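Local coordinates for DotU family type IV/VI secretion system protein (Acinetobacter baumannii, PDB 6Y4R) that forms the cytoplasmic domain of TssL, a key component of the type VI secretion system, and probably serves as part of its membrane-bound complex, at residues A[128-133]-A[147-152]; A[10-15]-A[122-127]; A[103-108]-A[143-148]; A[16-21]-A[67-72]. All blocks are in the same frame, centred on the assembly; numbering follows the deposited sequence.

Interaction 1 of 4, residues A[128-133]-A[147-152]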
loop_
_atom_site.group_PDB
_atom_site.type_symbol
_atom_site.label_atom_id
_atom_site.label_comp_id
_atom_site.label_asym_id
_atom_site.label_seq_id
_atom_site.Cartn_x
_atom_site.Cartn_y
_atom_site.Cartn_z
ATOM N N CYS A 128 0.594 -2.522 5.072
ATOM C CA CYS A 128 1.048 -2.912 3.743
ATOM C C CYS A 128 2.189 -3.921 3.842
ATOM O O CYS A 128 2.333 -4.797 2.981
ATOM C CB CYS A 128 1.481 -1.676 2.967
ATOM S SG CYS A 128 0.107 -0.546 2.632
ATOM N N LEU A 129 3.038 -3.794 4.869
ATOM C CA LEU A 129 4.092 -4.787 5.054
ATOM C C LEU A 129 3.526 -6.155 5.463
ATOM O O LEU A 129 3.982 -7.182 4.943
ATOM C CB LEU A 129 5.125 -4.282 6.077
ATOM C CG LEU A 129 5.964 -3.071 5.631
ATOM C CD1 LEU A 129 6.651 -2.358 6.795
ATOM C CD2 LEU A 129 7.004 -3.507 4.606
ATOM N N LEU A 130 2.498 -6.200 6.340
ATOM C CA LEU A 130 1.886 -7.498 6.674
ATOM C C LEU A 130 1.103 -8.111 5.514
ATOM O O LEU A 130 0.944 -9.340 5.489
ATOM C CB LEU A 130 0.945 -7.437 7.890
ATOM C CG LEU A 130 1.290 -6.862 9.261
ATOM C CD1 LEU A 130 0.026 -6.663 10.118
ATOM C CD2 LEU A 130 2.235 -7.820 9.917
ATOM N N LEU A 131 0.623 -7.312 4.551
ATOM C CA LEU A 131 -0.057 -7.868 3.387
ATOM C C LEU A 131 0.882 -8.129 2.205
ATOM O O LEU A 131 0.420 -8.189 1.054
ATOM C CB LEU A 131 -1.219 -6.978 2.938
ATOM C CG LEU A 131 -2.314 -6.580 3.923
ATOM C CD1 LEU A 131 -3.381 -5.717 3.190
ATOM C CD2 LEU A 131 -2.934 -7.820 4.584
ATOM N N GLY A 132 2.182 -8.262 2.459
ATOM C CA GLY A 132 3.105 -8.874 1.523
ATOM C C GLY A 132 4.027 -7.936 0.785
ATOM O O GLY A 132 4.872 -8.410 0.014
ATOM N N PHE A 133 3.941 -6.638 1.036
ATOM C CA PHE A 133 4.817 -5.709 0.351
ATOM C C PHE A 133 6.253 -5.923 0.809
ATOM O O PHE A 133 6.538 -5.949 2.006
ATOM C CB PHE A 133 4.393 -4.262 0.604
ATOM C CG PHE A 133 5.290 -3.247 -0.069
ATOM C CD1 PHE A 133 5.002 -2.777 -1.344
ATOM C CD2 PHE A 133 6.434 -2.789 0.556
ATOM C CE1 PHE A 133 5.833 -1.855 -1.979
ATOM C CE2 PHE A 133 7.267 -1.862 -0.080
ATOM C CZ PHE A 133 6.958 -1.403 -1.338
ATOM N N HIS A 147 12.260 -8.898 10.317
ATOM C CA HIS A 147 12.598 -8.197 11.551
ATOM C C HIS A 147 12.153 -6.743 11.484
ATOM O O HIS A 147 11.733 -6.182 12.495
ATOM C CB HIS A 147 14.073 -8.359 11.912
ATOM C CG HIS A 147 14.279 -8.515 13.379
ATOM N ND1 HIS A 147 15.488 -8.817 13.957
ATOM C CD2 HIS A 147 13.390 -8.437 14.400
ATOM C CE1 HIS A 147 15.334 -8.910 15.274
ATOM N NE2 HIS A 147 14.068 -8.679 15.571
ATOM N N LEU A 148 12.211 -6.115 10.309
ATOM C CA LEU A 148 11.728 -4.734 10.227
ATOM C C LEU A 148 10.228 -4.664 10.475
ATOM O O LEU A 148 9.756 -3.794 11.221
ATOM C CB LEU A 148 12.058 -4.112 8.875
ATOM C CG LEU A 148 11.229 -2.892 8.465
ATOM C CD1 LEU A 148 11.549 -1.716 9.324
ATOM C CD2 LEU A 148 11.565 -2.558 7.044
ATOM N N VAL A 149 9.469 -5.602 9.902
ATOM C CA VAL A 149 8.030 -5.632 10.129
ATOM C C VAL A 149 7.736 -5.867 11.598
ATOM O O VAL A 149 6.814 -5.271 12.164
ATOM C CB VAL A 149 7.377 -6.711 9.247
ATOM C CG1 VAL A 149 5.870 -6.734 9.471
ATOM C CG2 VAL A 149 7.703 -6.459 7.775
ATOM N N ALA A 150 8.535 -6.718 12.245
ATOM C CA ALA A 150 8.286 -7.052 13.638
ATOM C C ALA A 150 8.409 -5.837 14.545
ATOM O O ALA A 150 7.578 -5.640 15.439
ATOM C CB ALA A 150 9.249 -8.148 14.082
ATOM N N ARG A 151 9.431 -5.004 14.328
ATOM C CA ARG A 151 9.685 -3.882 15.233
ATOM C C ARG A 151 8.874 -2.644 14.923
ATOM O O ARG A 151 8.543 -1.890 15.845
ATOM C CB ARG A 151 11.145 -3.478 15.225
ATOM C CG ARG A 151 12.073 -4.543 14.809
ATOM C CD ARG A 151 13.432 -4.019 14.622
ATOM N NE ARG A 151 14.411 -5.111 14.656
ATOM C CZ ARG A 151 15.728 -4.972 14.596
ATOM N NH1 ARG A 151 16.246 -3.774 14.530
ATOM N NH2 ARG A 151 16.485 -6.043 14.635
ATOM N N VAL A 152 8.571 -2.384 13.655
ATOM C CA VAL A 152 7.607 -1.332 13.398
ATOM C C VAL A 152 6.297 -1.690 14.071
ATOM O O VAL A 152 5.611 -0.829 14.632
ATOM C CB VAL A 152 7.440 -1.115 11.887
ATOM C CG1 VAL A 152 6.459 -0.002 11.610
ATOM C CG2 VAL A 152 8.770 -0.784 11.262
#
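No flat group sits where Leu129 and Leu130 meet Val149; the rings lie around the edges of the contact. The Phe133 ring, in 128-133, is stacked against Phe104 of helix 100-114. In 147-152, Arg151 NH2 is modelled above one face of the His147 ring, toward its rim, but the disorder of His147 and an over-close approach between the two residues make this doubtful. The contact itself is aliphatic and rests on the fork of Val149. With CG1 anti to the backbone N (chi1 -179°) and CG2 anti to the carbonyl carbon, the fork straddles the gap and each methyl finds a different leucine. CG1 meets the end of the Leu130 side chain, 3.8 Å from CD2 of that residue, while CG2 comes 3.8 Å from CB of Leu129. The Leu130 and Val149 side chains cross at a slant, on the more exposed flank, and Leu129 is buried, its other neighbours being Phe104 and Phe105. The backbones are close here: CA of Leu129 and CA of Val149 are 6.5 Å apart. Directly after this point the helix stops. Phe133 N bonds back to Cys128 O at 3.1 Å and Gly132 N to Leu129 O at 3.3 Å, with Gly132 at positive phi as C-prime. Helix 119-130 thus packs its last turn on helix 143-159 and ends in a Schellman motif.

Interaction 2 of 4, residues A[10-15]-A[122-127]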
loop_
_atom_site.group_PDB
_atom_site.type_symbol
_atom_site.label_atom_id
_atom_site.label_comp_id
_atom_site.label_asym_id
_atom_site.label_seq_id
_atom_site.Cartn_x
_atom_site.Cartn_y
_atom_site.Cartn_z
ATOM N N ASP A 10 -12.017 -0.940 2.239
ATOM C CA ASP A 10 -12.519 -1.467 0.966
ATOM C C ASP A 10 -11.383 -1.759 -0.014
ATOM O O ASP A 10 -11.433 -2.755 -0.747
ATOM C CB ASP A 10 -13.512 -0.487 0.337
ATOM C CG ASP A 10 -14.884 -0.489 1.026
ATOM O OD1 ASP A 10 -15.173 -1.409 1.836
ATOM O OD2 ASP A 10 -15.689 0.428 0.733
ATOM N N GLY A 11 -10.355 -0.902 -0.042
ATOM C CA GLY A 11 -9.233 -1.115 -0.949
ATOM C C GLY A 11 -8.360 -2.297 -0.560
ATOM O O GLY A 11 -7.908 -3.056 -1.427
ATOM N N PHE A 12 -8.076 -2.444 0.745
ATOM C CA PHE A 12 -7.243 -3.544 1.220
ATOM C C PHE A 12 -7.894 -4.902 0.981
ATOM O O PHE A 12 -7.192 -5.910 0.855
ATOM C CB PHE A 12 -6.934 -3.385 2.717
ATOM C CG PHE A 12 -5.877 -2.365 3.021
ATOM C CD1 PHE A 12 -4.698 -2.324 2.288
ATOM C CD2 PHE A 12 -6.038 -1.471 4.068
ATOM C CE1 PHE A 12 -3.701 -1.371 2.565
ATOM C CE2 PHE A 12 -5.037 -0.512 4.364
ATOM C CZ PHE A 12 -3.869 -0.467 3.603
ATOM N N TYR A 13 -9.231 -4.962 0.934
ATOM C CA TYR A 13 -9.906 -6.242 0.683
ATOM C C TYR A 13 -9.615 -6.769 -0.710
ATOM O O TYR A 13 -9.582 -7.990 -0.927
ATOM C CB TYR A 13 -11.412 -6.126 0.830
ATOM C CG TYR A 13 -12.135 -7.431 0.483
ATOM C CD1 TYR A 13 -11.831 -8.613 1.157
ATOM C CD2 TYR A 13 -13.116 -7.485 -0.520
ATOM C CE1 TYR A 13 -12.496 -9.812 0.849
ATOM C CE2 TYR A 13 -13.773 -8.672 -0.838
ATOM C CZ TYR A 13 -13.466 -9.825 -0.156
ATOM O OH TYR A 13 -14.171 -10.952 -0.541
ATOM N N LEU A 14 -9.462 -5.861 -1.678
ATOM C CA LEU A 14 -9.151 -6.230 -3.055
ATOM C C LEU A 14 -7.683 -6.605 -3.209
ATOM O O LEU A 14 -7.351 -7.407 -4.088
ATOM C CB LEU A 14 -9.507 -5.079 -4.001
ATOM C CG LEU A 14 -10.901 -4.428 -3.966
ATOM C CD1 LEU A 14 -10.933 -3.214 -4.868
ATOM C CD2 LEU A 14 -11.981 -5.396 -4.389
ATOM N N ILE A 15 -6.808 -6.049 -2.349
ATOM C CA ILE A 15 -5.439 -6.552 -2.207
ATOM C C ILE A 15 -5.453 -7.984 -1.704
ATOM O O ILE A 15 -4.662 -8.826 -2.139
ATOM C CB ILE A 15 -4.633 -5.696 -1.220
ATOM C CG1 ILE A 15 -4.606 -4.212 -1.594
ATOM C CG2 ILE A 15 -3.220 -6.271 -1.113
ATOM C CD1 ILE A 15 -3.528 -3.847 -2.498
ATOM N N LEU A 122 1.565 5.647 9.914
ATOM C CA LEU A 122 2.521 4.560 10.109
ATOM C C LEU A 122 1.817 3.221 10.272
ATOM O O LEU A 122 2.373 2.187 9.893
ATOM C CB LEU A 122 3.464 4.885 11.278
ATOM C CG LEU A 122 4.425 3.838 11.845
ATOM C CD1 LEU A 122 5.597 3.672 10.892
ATOM C CD2 LEU A 122 4.929 4.308 13.180
ATOM N N GLU A 123 0.586 3.226 10.789
ATOM C CA GLU A 123 -0.221 2.007 10.851
ATOM C C GLU A 123 -0.536 1.455 9.460
ATOM O O GLU A 123 -0.642 0.236 9.279
ATOM C CB GLU A 123 -1.522 2.301 11.590
ATOM C CG GLU A 123 -1.515 2.030 13.083
ATOM C CD GLU A 123 -2.577 2.841 13.812
ATOM O OE1 GLU A 123 -3.212 3.678 13.145
ATOM O OE2 GLU A 123 -2.866 2.575 15.010
ATOM N N VAL A 124 -0.724 2.344 8.478
ATOM C CA VAL A 124 -0.933 1.946 7.082
ATOM C C VAL A 124 0.336 1.320 6.501
ATOM O O VAL A 124 0.282 0.269 5.848
ATOM C CB VAL A 124 -1.421 3.154 6.246
ATOM C CG1 VAL A 124 -1.368 2.865 4.758
ATOM C CG2 VAL A 124 -2.845 3.549 6.633
ATOM N N PHE A 125 1.498 1.964 6.703
ATOM C CA PHE A 125 2.726 1.408 6.136
ATOM C C PHE A 125 3.071 0.055 6.739
ATOM O O PHE A 125 3.617 -0.803 6.036
ATOM C CB PHE A 125 3.905 2.351 6.327
ATOM C CG PHE A 125 4.044 3.389 5.244
ATOM C CD1 PHE A 125 3.086 4.363 5.068
ATOM C CD2 PHE A 125 5.143 3.381 4.390
ATOM C CE1 PHE A 125 3.233 5.320 4.070
ATOM C CE2 PHE A 125 5.275 4.321 3.396
ATOM C CZ PHE A 125 4.324 5.292 3.242
ATOM N N HIS A 126 2.780 -0.151 8.032
ATOM C CA HIS A 126 2.964 -1.464 8.653
ATOM C C HIS A 126 2.013 -2.495 8.060
ATOM O O HIS A 126 2.413 -3.632 7.776
ATOM C CB HIS A 126 2.758 -1.347 10.167
ATOM C CG HIS A 126 2.764 -2.654 10.902
ATOM N ND1 HIS A 126 1.626 -3.193 11.459
ATOM C CD2 HIS A 126 3.772 -3.505 11.214
ATOM C CE1 HIS A 126 1.929 -4.329 12.068
ATOM N NE2 HIS A 126 3.225 -4.546 11.930
ATOM N N TYR A 127 0.754 -2.111 7.849
ATOM C CA TYR A 127 -0.247 -3.036 7.317
ATOM C C TYR A 127 0.027 -3.422 5.868
ATOM O O TYR A 127 -0.288 -4.542 5.461
ATOM C CB TYR A 127 -1.639 -2.422 7.476
ATOM C CG TYR A 127 -2.753 -3.402 7.277
ATOM C CD1 TYR A 127 -2.898 -4.487 8.119
ATOM C CD2 TYR A 127 -3.699 -3.210 6.290
ATOM C CE1 TYR A 127 -3.930 -5.399 7.942
ATOM C CE2 TYR A 127 -4.747 -4.109 6.107
ATOM C CZ TYR A 127 -4.856 -5.199 6.937
ATOM O OH TYR A 127 -5.886 -6.094 6.770
#
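Phe12 on helix 9-19 and Tyr127 on helix 119-130 are the nearest residues of the two backbones, with their CA atoms 9.3 Å apart, so side chains alone bridge the gap. Both rings point into it. Tyr127 has its CG anti to the backbone N (chi1 -166°), and this carries the ring out to Phe12, presenting the CD2-CE2 side to the phenylalanine face. The planes stand at 79° to each other and the centroids are 4.9 Å apart: a T-shaped (edge-to-face) stack with the tyrosine as the edge. The edge is not centred. Tyr127 CD2 is 3.5 Å above the Phe12 plane, shifted toward the rim, and lies 3.6 Å from Phe12 CE2, while Tyr127 CE2 comes equally close to Phe12 CD2. Val124, one helical turn before Tyr127, adds a methyl from another direction, its CG1 lying 4.3 Å from Phe12 CZ near the plane of that ring. Ile5 of helix 4-7 touches Phe12, Val124 and Tyr127 alike, and Leu65 of helix 52-71 also reaches the Phe12 ring. The contact is a T-shaped aromatic pair, with a valine at the ring edge, joining helix 9-19 to helix 119-130 inside the all-helical DotU fold.

Interaction 3 of 4, residues A[103-108]-A[143-148]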
loop_
_atom_site.group_PDB
_atom_site.type_symbol
_atom_site.label_atom_id
_atom_site.label_comp_id
_atom_site.label_asym_id
_atom_site.label_seq_id
_atom_site.Cartn_x
_atom_site.Cartn_y
_atom_site.Cartn_z
ATOM N N GLN A 103 11.592 4.057 -1.837
ATOM C CA GLN A 103 11.076 5.256 -1.201
ATOM C C GLN A 103 9.956 4.958 -0.208
ATOM O O GLN A 103 9.732 5.748 0.716
ATOM C CB GLN A 103 10.638 6.236 -2.285
ATOM C CG GLN A 103 10.100 7.526 -1.766
ATOM C CD GLN A 103 10.111 8.570 -2.824
ATOM O OE1 GLN A 103 9.282 9.478 -2.828
ATOM N NE2 GLN A 103 11.066 8.461 -3.736
ATOM N N PHE A 104 9.272 3.825 -0.352
ATOM C CA PHE A 104 8.350 3.371 0.690
ATOM C C PHE A 104 9.073 3.272 2.033
ATOM O O PHE A 104 8.495 3.575 3.086
ATOM C CB PHE A 104 7.746 2.025 0.255
ATOM C CG PHE A 104 6.863 1.342 1.275
ATOM C CD1 PHE A 104 7.387 0.773 2.439
ATOM C CD2 PHE A 104 5.501 1.204 1.028
ATOM C CE1 PHE A 104 6.563 0.113 3.355
ATOM C CE2 PHE A 104 4.666 0.533 1.948
ATOM C CZ PHE A 104 5.206 -0.005 3.109
ATOM N N PHE A 105 10.347 2.856 2.012
ATOM C CA PHE A 105 11.118 2.664 3.233
ATOM C C PHE A 105 11.762 3.941 3.743
ATOM O O PHE A 105 12.016 4.029 4.948
ATOM C CB PHE A 105 12.144 1.546 3.020
ATOM C CG PHE A 105 11.498 0.171 2.846
ATOM C CD1 PHE A 105 10.863 -0.450 3.924
ATOM C CD2 PHE A 105 11.479 -0.463 1.611
ATOM C CE1 PHE A 105 10.254 -1.683 3.786
ATOM C CE2 PHE A 105 10.868 -1.690 1.465
ATOM C CZ PHE A 105 10.250 -2.309 2.560
ATOM N N GLU A 106 12.036 4.919 2.867
ATOM C CA GLU A 106 12.433 6.259 3.307
ATOM C C GLU A 106 11.297 6.944 4.056
ATOM O O GLU A 106 11.503 7.508 5.134
ATOM C CB GLU A 106 12.841 7.089 2.093
ATOM C CG GLU A 106 13.888 6.411 1.255
ATOM C CD GLU A 106 14.714 7.382 0.421
ATOM O OE1 GLU A 106 15.894 7.071 0.118
ATOM O OE2 GLU A 106 14.172 8.434 0.007
ATOM N N ILE A 107 10.086 6.901 3.484
ATOM C CA ILE A 107 8.894 7.463 4.129
ATOM C C ILE A 107 8.595 6.727 5.435
ATOM O O ILE A 107 8.147 7.324 6.428
ATOM C CB ILE A 107 7.692 7.440 3.158
ATOM C CG1 ILE A 107 8.049 8.201 1.856
ATOM C CG2 ILE A 107 6.439 7.995 3.841
ATOM C CD1 ILE A 107 7.013 8.154 0.744
ATOM N N LEU A 108 8.837 5.423 5.459
ATOM C CA LEU A 108 8.577 4.679 6.682
ATOM C C LEU A 108 9.508 5.137 7.795
ATOM O O LEU A 108 9.067 5.322 8.933
ATOM C CB LEU A 108 8.729 3.178 6.422
ATOM C CG LEU A 108 8.643 2.232 7.616
ATOM C CD1 LEU A 108 7.188 2.113 8.047
ATOM C CD2 LEU A 108 9.197 0.882 7.249
ATOM N N GLU A 143 15.000 -12.120 5.539
ATOM C CA GLU A 143 14.844 -12.111 6.989
ATOM C C GLU A 143 14.979 -10.700 7.539
ATOM O O GLU A 143 14.408 -10.375 8.589
ATOM C CB GLU A 143 15.803 -13.083 7.679
ATOM C CG GLU A 143 15.494 -14.550 7.370
ATOM C CD GLU A 143 16.705 -15.464 7.465
ATOM O OE1 GLU A 143 17.839 -14.964 7.627
ATOM O OE2 GLU A 143 16.517 -16.698 7.373
ATOM N N SER A 144 15.787 -9.870 6.874
ATOM C CA SER A 144 15.901 -8.478 7.282
ATOM C C SER A 144 14.542 -7.797 7.222
ATOM O O SER A 144 14.269 -6.882 8.005
ATOM C CB SER A 144 16.926 -7.745 6.418
ATOM O OG SER A 144 17.087 -6.407 6.845
ATOM N N LEU A 145 13.670 -8.232 6.312
ATOM C CA LEU A 145 12.377 -7.573 6.193
ATOM C C LEU A 145 11.406 -8.042 7.273
ATOM O O LEU A 145 10.654 -7.234 7.824
ATOM C CB LEU A 145 11.786 -7.822 4.808
ATOM C CG LEU A 145 10.359 -7.312 4.622
ATOM C CD1 LEU A 145 10.338 -5.784 4.509
ATOM C CD2 LEU A 145 9.738 -7.960 3.409
ATOM N N ASN A 146 11.446 -9.317 7.646
ATOM C CA ASN A 146 10.591 -9.748 8.746
ATOM C C ASN A 146 10.965 -9.055 10.046
ATOM O O ASN A 146 10.085 -8.640 10.812
ATOM C CB ASN A 146 10.654 -11.266 8.891
ATOM C CG ASN A 146 9.925 -11.994 7.778
ATOM O OD1 ASN A 146 9.204 -11.390 6.962
ATOM N ND2 ASN A 146 10.159 -13.298 7.700
ATOM N N HIS A 147 12.260 -8.898 10.317
ATOM C CA HIS A 147 12.598 -8.197 11.551
ATOM C C HIS A 147 12.153 -6.743 11.484
ATOM O O HIS A 147 11.733 -6.182 12.495
ATOM C CB HIS A 147 14.073 -8.359 11.912
ATOM C CG HIS A 147 14.279 -8.515 13.379
ATOM N ND1 HIS A 147 15.488 -8.817 13.957
ATOM C CD2 HIS A 147 13.390 -8.437 14.400
ATOM C CE1 HIS A 147 15.334 -8.910 15.274
ATOM N NE2 HIS A 147 14.068 -8.679 15.571
ATOM N N LEU A 148 12.211 -6.115 10.309
ATOM C CA LEU A 148 11.728 -4.734 10.227
ATOM C C LEU A 148 10.228 -4.664 10.475
ATOM O O LEU A 148 9.756 -3.794 11.221
ATOM C CB LEU A 148 12.058 -4.112 8.875
ATOM C CG LEU A 148 11.229 -2.892 8.465
ATOM C CD1 LEU A 148 11.549 -1.716 9.324
ATOM C CD2 LEU A 148 11.565 -2.558 7.044
#
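Phe105 of helix 100-114 makes the aromatic-to-aliphatic contacts, the CE1-CZ corner of its ring meeting one methyl each of Leu145 and Leu148 on helix 143-159. Leu148 CD2 lies 3.6 Å from Phe105 CE1, and Leu145 CD1 is 4.0 Å from Phe105 CZ, both methyls approaching the ring at an oblique angle. The Leu145 and Phe105 side chains cross at about a right angle. The second kind is purely aliphatic: Leu108, one turn after Phe105, and Leu148 reach toward each other tip to tip, with 4.1 Å between Leu108 CD2 and Leu148 CD1. Leu148 therefore uses both branches, CD2 on the ring and CD1 on the leucine. Among the aromatic contacts nearby, Phe104 CD1 sits over the centre of one face of the Phe105 ring, and Tyr137, in the loop before helix 143-159, makes an edge-to-face pair with Phe105. The segment axes come no closer than 14.2 Å and run in roughly the same direction, inclined at 30°, so long side chains have to span the distance. With nothing but carbon meeting carbon, the chemistry implies that the two helices are held here by the fit of apolar groups largely shielded from water, without the directional constraint of polar bonds.

Interaction 4 of 4, residues A[16-21]-A[67-72]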
loop_
_atom_site.group_PDB
_atom_site.type_symbol
_atom_site.label_atom_id
_atom_site.label_comp_id
_atom_site.label_asym_id
_atom_site.label_seq_id
_atom_site.Cartn_x
_atom_site.Cartn_y
_atom_site.Cartn_z
ATOM N N PHE A 16 -6.291 -8.246 -0.701
ATOM C CA PHE A 16 -6.379 -9.572 -0.108
ATOM C C PHE A 16 -6.893 -10.596 -1.113
ATOM O O PHE A 16 -6.453 -11.751 -1.093
ATOM C CB PHE A 16 -7.270 -9.511 1.141
ATOM C CG PHE A 16 -6.959 -10.564 2.181
ATOM C CD1 PHE A 16 -5.649 -10.933 2.462
ATOM C CD2 PHE A 16 -7.991 -11.190 2.883
ATOM C CE1 PHE A 16 -5.373 -11.911 3.421
ATOM C CE2 PHE A 16 -7.726 -12.174 3.847
ATOM C CZ PHE A 16 -6.416 -12.535 4.115
ATOM N N LEU A 17 -7.809 -10.197 -2.011
ATOM C CA LEU A 17 -8.357 -11.144 -2.990
ATOM C C LEU A 17 -7.300 -11.589 -3.990
ATOM O O LEU A 17 -7.231 -12.772 -4.351
ATOM C CB LEU A 17 -9.533 -10.548 -3.766
ATOM C CG LEU A 17 -10.875 -10.319 -3.084
ATOM C CD1 LEU A 17 -11.797 -9.521 -4.006
ATOM C CD2 LEU A 17 -11.520 -11.642 -2.645
ATOM N N ILE A 18 -6.492 -10.653 -4.474
ATOM C CA ILE A 18 -5.420 -10.998 -5.408
ATOM C C ILE A 18 -4.385 -11.876 -4.729
ATOM O O ILE A 18 -3.881 -12.845 -5.318
ATOM C CB ILE A 18 -4.795 -9.727 -6.010
ATOM C CG1 ILE A 18 -5.866 -8.949 -6.782
ATOM C CG2 ILE A 18 -3.565 -10.063 -6.839
ATOM C CD1 ILE A 18 -5.315 -7.795 -7.570
ATOM N N ARG A 19 -4.073 -11.572 -3.468
ATOM C CA ARG A 19 -3.165 -12.424 -2.722
ATOM C C ARG A 19 -3.758 -13.810 -2.589
ATOM O O ARG A 19 -3.032 -14.807 -2.618
ATOM C CB ARG A 19 -2.922 -11.815 -1.348
ATOM C CG ARG A 19 -1.979 -10.599 -1.296
ATOM C CD ARG A 19 -1.620 -10.351 0.160
ATOM N NE ARG A 19 -0.323 -10.898 0.551
ATOM C CZ ARG A 19 -0.109 -11.480 1.727
ATOM N NH1 ARG A 19 -1.115 -11.608 2.596
ATOM N NH2 ARG A 19 1.096 -11.950 2.029
ATOM N N ASN A 20 -5.085 -13.885 -2.487
ATOM C CA ASN A 20 -5.822 -15.133 -2.376
ATOM C C ASN A 20 -6.217 -15.710 -3.728
ATOM O O ASN A 20 -7.148 -16.528 -3.803
ATOM C CB ASN A 20 -7.055 -14.919 -1.510
ATOM C CG ASN A 20 -6.701 -14.592 -0.080
ATOM O OD1 ASN A 20 -5.530 -14.696 0.323
ATOM N ND2 ASN A 20 -7.711 -14.228 0.712
ATOM N N GLN A 21 -5.547 -15.282 -4.791
ATOM C CA GLN A 21 -5.578 -15.899 -6.105
ATOM C C GLN A 21 -6.876 -15.602 -6.847
ATOM O O GLN A 21 -7.146 -16.236 -7.881
ATOM C CB GLN A 21 -5.327 -17.411 -6.016
ATOM C CG GLN A 21 -3.890 -17.741 -5.615
ATOM C CD GLN A 21 -2.881 -16.803 -6.285
ATOM O OE1 GLN A 21 -2.514 -16.993 -7.449
ATOM N NE2 GLN A 21 -2.400 -15.806 -5.534
ATOM N N ASP A 67 0.495 -2.349 -6.750
ATOM C CA ASP A 67 1.285 -2.551 -7.960
ATOM C C ASP A 67 2.138 -3.810 -7.859
ATOM O O ASP A 67 2.171 -4.619 -8.797
ATOM C CB ASP A 67 2.208 -1.357 -8.247
ATOM C CG ASP A 67 1.494 -0.137 -8.863
ATOM O OD1 ASP A 67 0.303 -0.218 -9.239
ATOM O OD2 ASP A 67 2.188 0.884 -9.097
ATOM N N GLU A 68 2.781 -4.035 -6.706
ATOM C CA GLU A 68 3.702 -5.167 -6.604
ATOM C C GLU A 68 2.984 -6.484 -6.368
ATOM O O GLU A 68 3.480 -7.540 -6.779
ATOM C CB GLU A 68 4.754 -4.911 -5.524
ATOM C CG GLU A 68 5.471 -6.174 -5.038
ATOM C CD GLU A 68 6.424 -5.942 -3.861
ATOM O OE1 GLU A 68 7.317 -5.088 -3.998
ATOM O OE2 GLU A 68 6.285 -6.597 -2.800
ATOM N N THR A 69 1.823 -6.446 -5.719
ATOM C CA THR A 69 1.006 -7.645 -5.598
ATOM C C THR A 69 0.656 -8.183 -6.978
ATOM O O THR A 69 0.730 -9.393 -7.228
ATOM C CB THR A 69 -0.259 -7.331 -4.799
ATOM O OG1 THR A 69 0.103 -6.909 -3.480
ATOM C CG2 THR A 69 -1.152 -8.532 -4.711
ATOM N N ILE A 70 0.255 -7.285 -7.883
ATOM C CA ILE A 70 -0.165 -7.678 -9.225
ATOM C C ILE A 70 1.027 -8.119 -10.070
ATOM O O ILE A 70 0.969 -9.142 -10.759
ATOM C CB ILE A 70 -0.933 -6.526 -9.892
ATOM C CG1 ILE A 70 -2.327 -6.410 -9.273
ATOM C CG2 ILE A 70 -0.961 -6.720 -11.415
ATOM C CD1 ILE A 70 -3.082 -5.221 -9.721
ATOM N N VAL A 71 2.114 -7.344 -10.060
ATOM C CA VAL A 71 3.223 -7.638 -10.962
ATOM C C VAL A 71 4.018 -8.889 -10.548
ATOM O O VAL A 71 4.621 -9.539 -11.409
ATOM C CB VAL A 71 4.109 -6.371 -11.107
ATOM C CG1 VAL A 71 5.021 -6.124 -9.863
ATOM C CG2 VAL A 71 4.906 -6.418 -12.393
ATOM N N THR A 72 4.024 -9.264 -9.260
ATOM C CA THR A 72 4.776 -10.434 -8.788
ATOM C C THR A 72 4.053 -11.753 -9.057
ATOM O O THR A 72 4.655 -12.830 -8.916
ATOM C CB THR A 72 5.098 -10.326 -7.291
ATOM O OG1 THR A 72 3.918 -9.978 -6.548
ATOM C CG2 THR A 72 6.182 -9.287 -7.060
#
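Ile18 and Thr69 cross at a slant, methyl against methyl: Ile18 CG2 lies 3.6 Å from Thr69 CG2. The orientation of the threonine decides which branch does the touching. Its CG2 is anti to the backbone N and faces helix 9-19, while OG1 (chi1 -62°) is turned back to its own helix and bonds to Leu65 O, so a buried hydroxyl is satisfied and an apolar surface is left for the isoleucine. The other arm of Ile18 runs past Ile70, again obliquely, placing CD1 3.7 Å from Ile70 CG1. Arg19 comes in at about a right angle to Thr69 and meets it through its aliphatic stem, with CG 4.1 Å from Thr69 CG2. Thr69 CG2 thus touches both Ile18 and Arg19. Beyond these residues the helix closes: Gln21, at positive phi, bonds its N to Ile18 O at 3.0 Å and Tyr22 N reaches Leu17 O, while Gln21 NE2 donates to Arg19 O at 3.1 Å from above the carbonyl plane. Helix 9-19 packs its last turn on the C-terminal part of helix 52-71 and ends in a Schellman motif.

From the N terminus, helix 9-19 opens two contacts in succession. Residues 10-15 wait for 122-127, so interaction 2 closes a long loop, and interaction 4, from 16-21 to 67-72, is nested inside it, tying helix 9-19 to helix 52-71. Interaction 3 starts at 103-108, still within the loop of interaction 2, but closes beyond it at 143-148; these two cross. Interaction 1 opens at 128-133, after interaction 2 has closed, and ends on the same stretch as interaction 3, sharing His147 and Leu148. Helix 119-130 thus links helix 9-19 to helix 143-159, where helix 100-114 also packs. Interactions 3 and 4 do not touch.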